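Local coordinates for protein tRNA (guanine(26)-N(2))-dimethyltransferase (Pyrococcus horikoshii, PDB 2DUL) that probably dimethylates the exocyclic N2 of guanine 26 in a number of tRNAs, with S-adenosyl-L-methionine as the methyl donor, at residues L281-E295 with L306-I318. Numbering follows the deposited sequence.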
loop_
_atom_site.group_PDB
_atom_site.type_symbol
_atom_site.label_atom_id
_atom_site.label_comp_id
_atom_site.label_asym_id
_atom_site.label_seq_id
_atom_site.Cartn_x
_atom_site.Cartn_y
_atom_site.Cartn_z
ATOM N N LEU A 281 11.073 0.760 -0.809
ATOM C CA LEU A 281 9.659 0.787 -0.454
ATOM C C LEU A 281 9.039 2.038 -1.068
ATOM O O LEU A 281 7.871 2.342 -0.846
ATOM C CB LEU A 281 9.458 0.779 1.068
ATOM C CG LEU A 281 9.630 -0.598 1.725
ATOM C CD1 LEU A 281 9.286 -0.506 3.210
ATOM C CD2 LEU A 281 8.724 -1.626 1.039
ATOM N N LYS A 282 9.838 2.769 -1.841
ATOM C CA LYS A 282 9.344 3.965 -2.507
ATOM C C LYS A 282 10.202 4.348 -3.704
ATOM O O LYS A 282 11.379 3.993 -3.785
ATOM C CB LYS A 282 9.296 5.156 -1.540
ATOM C CG LYS A 282 10.665 5.750 -1.192
ATOM C CD LYS A 282 10.517 7.108 -0.502
ATOM C CE LYS A 282 11.873 7.700 -0.112
ATOM N NZ LYS A 282 11.720 9.026 0.557
ATOM N N ASP A 283 9.586 5.056 -4.641
ATOM C CA ASP A 283 10.284 5.563 -5.808
ATOM C C ASP A 283 10.493 7.027 -5.430
ATOM O O ASP A 283 9.550 7.817 -5.467
ATOM C CB ASP A 283 9.408 5.461 -7.057
ATOM C CG ASP A 283 10.078 6.041 -8.285
ATOM O OD1 ASP A 283 10.449 7.229 -8.242
ATOM O OD2 ASP A 283 10.234 5.316 -9.291
ATOM N N GLU A 284 11.714 7.371 -5.032
ATOM C CA GLU A 284 12.052 8.735 -4.620
ATOM C C GLU A 284 11.421 9.846 -5.448
ATOM O O GLU A 284 10.767 10.732 -4.901
ATOM C CB GLU A 284 13.567 8.938 -4.634
ATOM C CG GLU A 284 14.306 8.285 -3.493
ATOM C CD GLU A 284 15.787 8.609 -3.520
ATOM O OE1 GLU A 284 16.129 9.812 -3.521
ATOM O OE2 GLU A 284 16.607 7.663 -3.539
ATOM N N LYS A 285 11.642 9.807 -6.757
ATOM C CA LYS A 285 11.106 10.819 -7.672
ATOM C C LYS A 285 9.602 11.013 -7.523
ATOM O O LYS A 285 9.128 12.114 -7.249
ATOM C CB LYS A 285 11.394 10.433 -9.127
ATOM C CG LYS A 285 12.864 10.295 -9.488
ATOM C CD LYS A 285 13.044 9.799 -10.929
ATOM C CE LYS A 285 12.567 8.350 -11.119
ATOM N NZ LYS A 285 11.088 8.157 -10.950
ATOM N N ILE A 286 8.855 9.930 -7.717
ATOM C CA ILE A 286 7.401 9.963 -7.642
ATOM C C ILE A 286 6.876 10.515 -6.323
ATOM O O ILE A 286 6.015 11.397 -6.311
ATOM C CB ILE A 286 6.820 8.550 -7.890
ATOM C CG1 ILE A 286 7.201 8.089 -9.298
ATOM C CG2 ILE A 286 5.306 8.562 -7.719
ATOM C CD1 ILE A 286 6.777 6.673 -9.629
ATOM N N VAL A 287 7.395 10.009 -5.210
ATOM C CA VAL A 287 6.941 10.475 -3.903
ATOM C C VAL A 287 7.254 11.959 -3.700
ATOM O O VAL A 287 6.503 12.678 -3.036
ATOM C CB VAL A 287 7.569 9.639 -2.774
ATOM C CG1 VAL A 287 7.272 10.273 -1.424
ATOM C CG2 VAL A 287 7.002 8.212 -2.824
ATOM N N SER A 288 8.364 12.417 -4.275
ATOM C CA SER A 288 8.733 13.823 -4.160
ATOM C C SER A 288 7.660 14.605 -4.918
ATOM O O SER A 288 7.141 15.607 -4.425
ATOM C CB SER A 288 10.115 14.067 -4.776
ATOM O OG SER A 288 10.536 15.405 -4.575
ATOM N N LYS A 289 7.320 14.124 -6.111
ATOM C CA LYS A 289 6.290 14.762 -6.927
ATOM C C LYS A 289 4.933 14.732 -6.228
ATOM O O LYS A 289 4.142 15.666 -6.355
ATOM C CB LYS A 289 6.156 14.065 -8.282
ATOM C CG LYS A 289 7.277 14.339 -9.268
ATOM C CD LYS A 289 6.876 13.881 -10.665
ATOM C CE LYS A 289 7.922 14.238 -11.710
ATOM N NZ LYS A 289 9.206 13.523 -11.487
ATOM N N MET A 290 4.664 13.650 -5.502
ATOM C CA MET A 290 3.401 13.498 -4.788
ATOM C C MET A 290 3.198 14.580 -3.731
ATOM O O MET A 290 2.094 15.103 -3.571
ATOM C CB MET A 290 3.326 12.113 -4.136
ATOM C CG MET A 290 3.117 10.978 -5.130
ATOM S SD MET A 290 2.964 9.367 -4.320
ATOM C CE MET A 290 1.324 9.501 -3.543
ATOM N N VAL A 291 4.259 14.914 -3.004
ATOM C CA VAL A 291 4.162 15.948 -1.978
ATOM C C VAL A 291 3.720 17.255 -2.628
ATOM O O VAL A 291 2.845 17.954 -2.115
ATOM C CB VAL A 291 5.521 16.174 -1.271
ATOM C CG1 VAL A 291 5.438 17.394 -0.353
ATOM C CG2 VAL A 291 5.892 14.943 -0.461
ATOM N N LYS A 292 4.323 17.562 -3.772
ATOM C CA LYS A 292 4.028 18.783 -4.513
ATOM C C LYS A 292 2.616 18.755 -5.093
ATOM O O LYS A 292 1.878 19.739 -5.003
ATOM C CB LYS A 292 5.066 18.960 -5.627
ATOM C CG LYS A 292 5.025 20.298 -6.353
ATOM C CD LYS A 292 3.968 20.324 -7.442
ATOM C CE LYS A 292 4.099 21.574 -8.295
ATOM N NZ LYS A 292 3.119 21.566 -9.418
ATOM N N GLU A 293 2.245 17.626 -5.689
ATOM C CA GLU A 293 0.918 17.481 -6.277
ATOM C C GLU A 293 -0.148 17.609 -5.193
ATOM O O GLU A 293 -1.186 18.239 -5.401
ATOM C CB GLU A 293 0.783 16.120 -6.966
ATOM C CG GLU A 293 -0.587 15.878 -7.601
ATOM C CD GLU A 293 -0.834 16.747 -8.826
ATOM O OE1 GLU A 293 -1.970 16.732 -9.353
ATOM O OE2 GLU A 293 0.108 17.436 -9.268
ATOM N N ALA A 294 0.116 17.009 -4.037
ATOM C CA ALA A 294 -0.826 17.053 -2.927
ATOM C C ALA A 294 -1.054 18.487 -2.461
ATOM O O ALA A 294 -2.175 18.867 -2.117
ATOM C CB ALA A 294 -0.313 16.206 -1.773
ATOM N N GLU A 295 0.014 19.278 -2.448
ATOM C CA GLU A 295 -0.074 20.669 -2.024
ATOM C C GLU A 295 -0.929 21.514 -2.968
ATOM O O GLU A 295 -1.639 22.417 -2.526
ATOM C CB GLU A 295 1.327 21.279 -1.918
ATOM C CG GLU A 295 2.168 20.693 -0.803
ATOM C CD GLU A 295 3.559 21.283 -0.748
ATOM O OE1 GLU A 295 4.320 21.109 -1.724
ATOM O OE2 GLU A 295 3.891 21.926 0.268
ATOM N N LEU A 306 -0.570 15.584 3.474
ATOM C CA LEU A 306 0.732 16.230 3.382
ATOM C C LEU A 306 1.669 15.767 4.487
ATOM O O LEU A 306 2.856 15.559 4.251
ATOM C CB LEU A 306 0.579 17.752 3.447
ATOM C CG LEU A 306 -0.085 18.443 2.256
ATOM C CD1 LEU A 306 -0.220 19.933 2.543
ATOM C CD2 LEU A 306 0.744 18.210 0.999
ATOM N N LYS A 307 1.132 15.601 5.692
ATOM C CA LYS A 307 1.936 15.164 6.826
ATOM C C LYS A 307 2.526 13.775 6.585
ATOM O O LYS A 307 3.700 13.536 6.866
ATOM C CB LYS A 307 1.094 15.145 8.105
ATOM C CG LYS A 307 1.897 14.827 9.362
ATOM C CD LYS A 307 1.069 15.004 10.629
ATOM C CE LYS A 307 -0.040 13.965 10.730
ATOM N NZ LYS A 307 0.489 12.589 10.966
ATOM N N LEU A 308 1.712 12.864 6.059
ATOM C CA LEU A 308 2.176 11.507 5.791
ATOM C C LEU A 308 3.164 11.476 4.632
ATOM O O LEU A 308 4.229 10.865 4.730
ATOM C CB LEU A 308 0.989 10.590 5.480
ATOM C CG LEU A 308 1.336 9.145 5.108
ATOM C CD1 LEU A 308 2.102 8.490 6.245
ATOM C CD2 LEU A 308 0.059 8.372 4.805
ATOM N N LEU A 309 2.810 12.137 3.536
ATOM C CA LEU A 309 3.665 12.174 2.355
ATOM C C LEU A 309 5.014 12.859 2.614
ATOM O O LEU A 309 6.034 12.461 2.054
ATOM C CB LEU A 309 2.928 12.862 1.199
ATOM C CG LEU A 309 1.716 12.106 0.623
ATOM C CD1 LEU A 309 1.003 12.960 -0.424
ATOM C CD2 LEU A 309 2.176 10.796 0.003
ATOM N N LYS A 310 5.025 13.884 3.462
ATOM C CA LYS A 310 6.274 14.578 3.763
ATOM C C LYS A 310 7.172 13.694 4.616
ATOM O O LYS A 310 8.393 13.696 4.453
ATOM C CB LYS A 310 5.999 15.905 4.480
ATOM C CG LYS A 310 5.385 16.971 3.583
ATOM C CD LYS A 310 5.085 18.255 4.343
ATOM C CE LYS A 310 4.505 19.313 3.410
ATOM N NZ LYS A 310 4.141 20.564 4.134
ATOM N N MET A 311 6.563 12.938 5.525
ATOM C CA MET A 311 7.316 12.034 6.382
ATOM C C MET A 311 7.986 10.969 5.512
ATOM O O MET A 311 9.178 10.705 5.648
ATOM C CB MET A 311 6.384 11.367 7.401
ATOM C CG MET A 311 7.019 10.217 8.171
ATOM S SD MET A 311 8.486 10.698 9.110
ATOM C CE MET A 311 7.742 11.039 10.712
ATOM N N ILE A 312 7.213 10.369 4.610
ATOM C CA ILE A 312 7.731 9.329 3.729
ATOM C C ILE A 312 8.737 9.894 2.728
ATOM O O ILE A 312 9.731 9.246 2.395
ATOM C CB ILE A 312 6.576 8.631 2.969
ATOM C CG1 ILE A 312 5.673 7.908 3.970
ATOM C CG2 ILE A 312 7.131 7.640 1.950
ATOM C CD1 ILE A 312 4.437 7.282 3.353
ATOM N N ASP A 313 8.483 11.109 2.257
ATOM C CA ASP A 313 9.372 11.748 1.299
ATOM C C ASP A 313 10.763 11.985 1.896
ATOM O O ASP A 313 11.773 11.802 1.221
ATOM C CB ASP A 313 8.760 13.074 0.830
ATOM C CG ASP A 313 9.648 13.823 -0.148
ATOM O OD1 ASP A 313 10.119 13.204 -1.126
ATOM O OD2 ASP A 313 9.869 15.035 0.061
ATOM N N GLN A 314 10.823 12.371 3.164
ATOM C CA GLN A 314 12.116 12.628 3.799
ATOM C C GLN A 314 12.690 11.389 4.482
ATOM O O GLN A 314 13.845 11.376 4.910
ATOM C CB GLN A 314 11.984 13.770 4.809
ATOM C CG GLN A 314 11.195 13.415 6.047
ATOM C CD GLN A 314 12.051 13.434 7.300
ATOM O OE1 GLN A 314 13.100 12.789 7.361
ATOM N NE2 GLN A 314 11.602 14.173 8.313
ATOM N N GLU A 315 11.881 10.342 4.570
ATOM C CA GLU A 315 12.314 9.106 5.211
ATOM C C GLU A 315 13.379 8.379 4.394
ATOM O O GLU A 315 13.252 8.221 3.179
ATOM C CB GLU A 315 11.104 8.189 5.416
ATOM C CG GLU A 315 11.367 6.981 6.291
ATOM C CD GLU A 315 10.087 6.240 6.637
ATOM O OE1 GLU A 315 9.069 6.917 6.907
ATOM O OE2 GLU A 315 10.102 4.990 6.655
ATOM N N LEU A 316 14.440 7.949 5.068
ATOM C CA LEU A 316 15.511 7.216 4.414
ATOM C C LEU A 316 14.922 5.877 3.969
ATOM O O LEU A 316 14.254 5.203 4.751
ATOM C CB LEU A 316 16.657 6.984 5.405
ATOM C CG LEU A 316 17.872 6.192 4.935
ATOM C CD1 LEU A 316 18.553 6.948 3.788
ATOM C CD2 LEU A 316 18.840 5.983 6.107
ATOM N N ASP A 317 15.147 5.497 2.715
ATOM C CA ASP A 317 14.623 4.228 2.222
ATOM C C ASP A 317 15.719 3.183 2.357
ATOM O O ASP A 317 16.608 3.068 1.508
ATOM C CB ASP A 317 14.182 4.351 0.761
ATOM C CG ASP A 317 13.307 3.182 0.309
ATOM O OD1 ASP A 317 13.075 2.249 1.109
ATOM O OD2 ASP A 317 12.851 3.198 -0.851
ATOM N N ILE A 318 15.650 2.431 3.446
ATOM C CA ILE A 318 16.628 1.394 3.739
ATOM C C ILE A 318 15.883 0.320 4.525
ATOM O O ILE A 318 14.898 0.618 5.208
ATOM C CB ILE A 318 17.784 1.989 4.568
ATOM C CG1 ILE A 318 18.867 0.938 4.815
ATOM C CG2 ILE A 318 17.240 2.533 5.881
ATOM C CD1 ILE A 318 20.150 1.517 5.388
HETATM O O HOH W 1 10.914 10.912 -1.757
HETATM O O HOH W 2 10.405 16.702 -1.935
#
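K282 drives its ammonium group into the C-terminal end of the helix that finishes at Q314. NZ donates to I312 O at 2.7 Å, in the carbonyl plane and on a lone pair, and to E315 O at 3.1 Å, also in plane. With CG set between the backbone N and the carbonyl carbon (chi1 74°) and the rest of the chain fully extended, the lysine reaches I312 O at the helix end, which otherwise has a weak bond from E315 N, and E315 O just past the helix; its positive charge probably also offsets the helix dipole. Were K282 replaced by an alanine, I312 O and E315 O would probably lose this donor and a gap open beneath the helix end.

Next to it, D317 runs past K282 in the opposite direction and grips the L281 amide with both syn lone pairs: N to OD1 is 3.1 Å and nearly straight (163°), N to OD2 is 3.0 Å and more bent. The K282 amide adds a weak bond to OD2. Water 1 accepts from K282 NZ, while water 2 links D313 OD2 with S288 OG.

Farther along, the packing turns apolar. D313 CB is touched by V291 CG2 (3.7 Å) and V287 CG1, and V291 CG2 also meets L309 CB. The M290 and L309 side chains cross at about a right angle, CE against CD2. A294 CB touches both L306 CD2 (3.6 Å) and L309 CD1. At the solvent side E295 OE2 and K310 NZ remain 4.1 Å apart, beyond a salt bridge.

Behind this layer, D283 caps its own helix through I286 N. Segments 284-295 and 306-314, axes 9.2 Å apart at 154°, form an antiparallel helical hairpin: 284-295 packs on helix 33-46, M290 on V41, and both helices pack on edge strand 213-223 of the main sheet, I312 on Y221, in this class I-like methyltransferase.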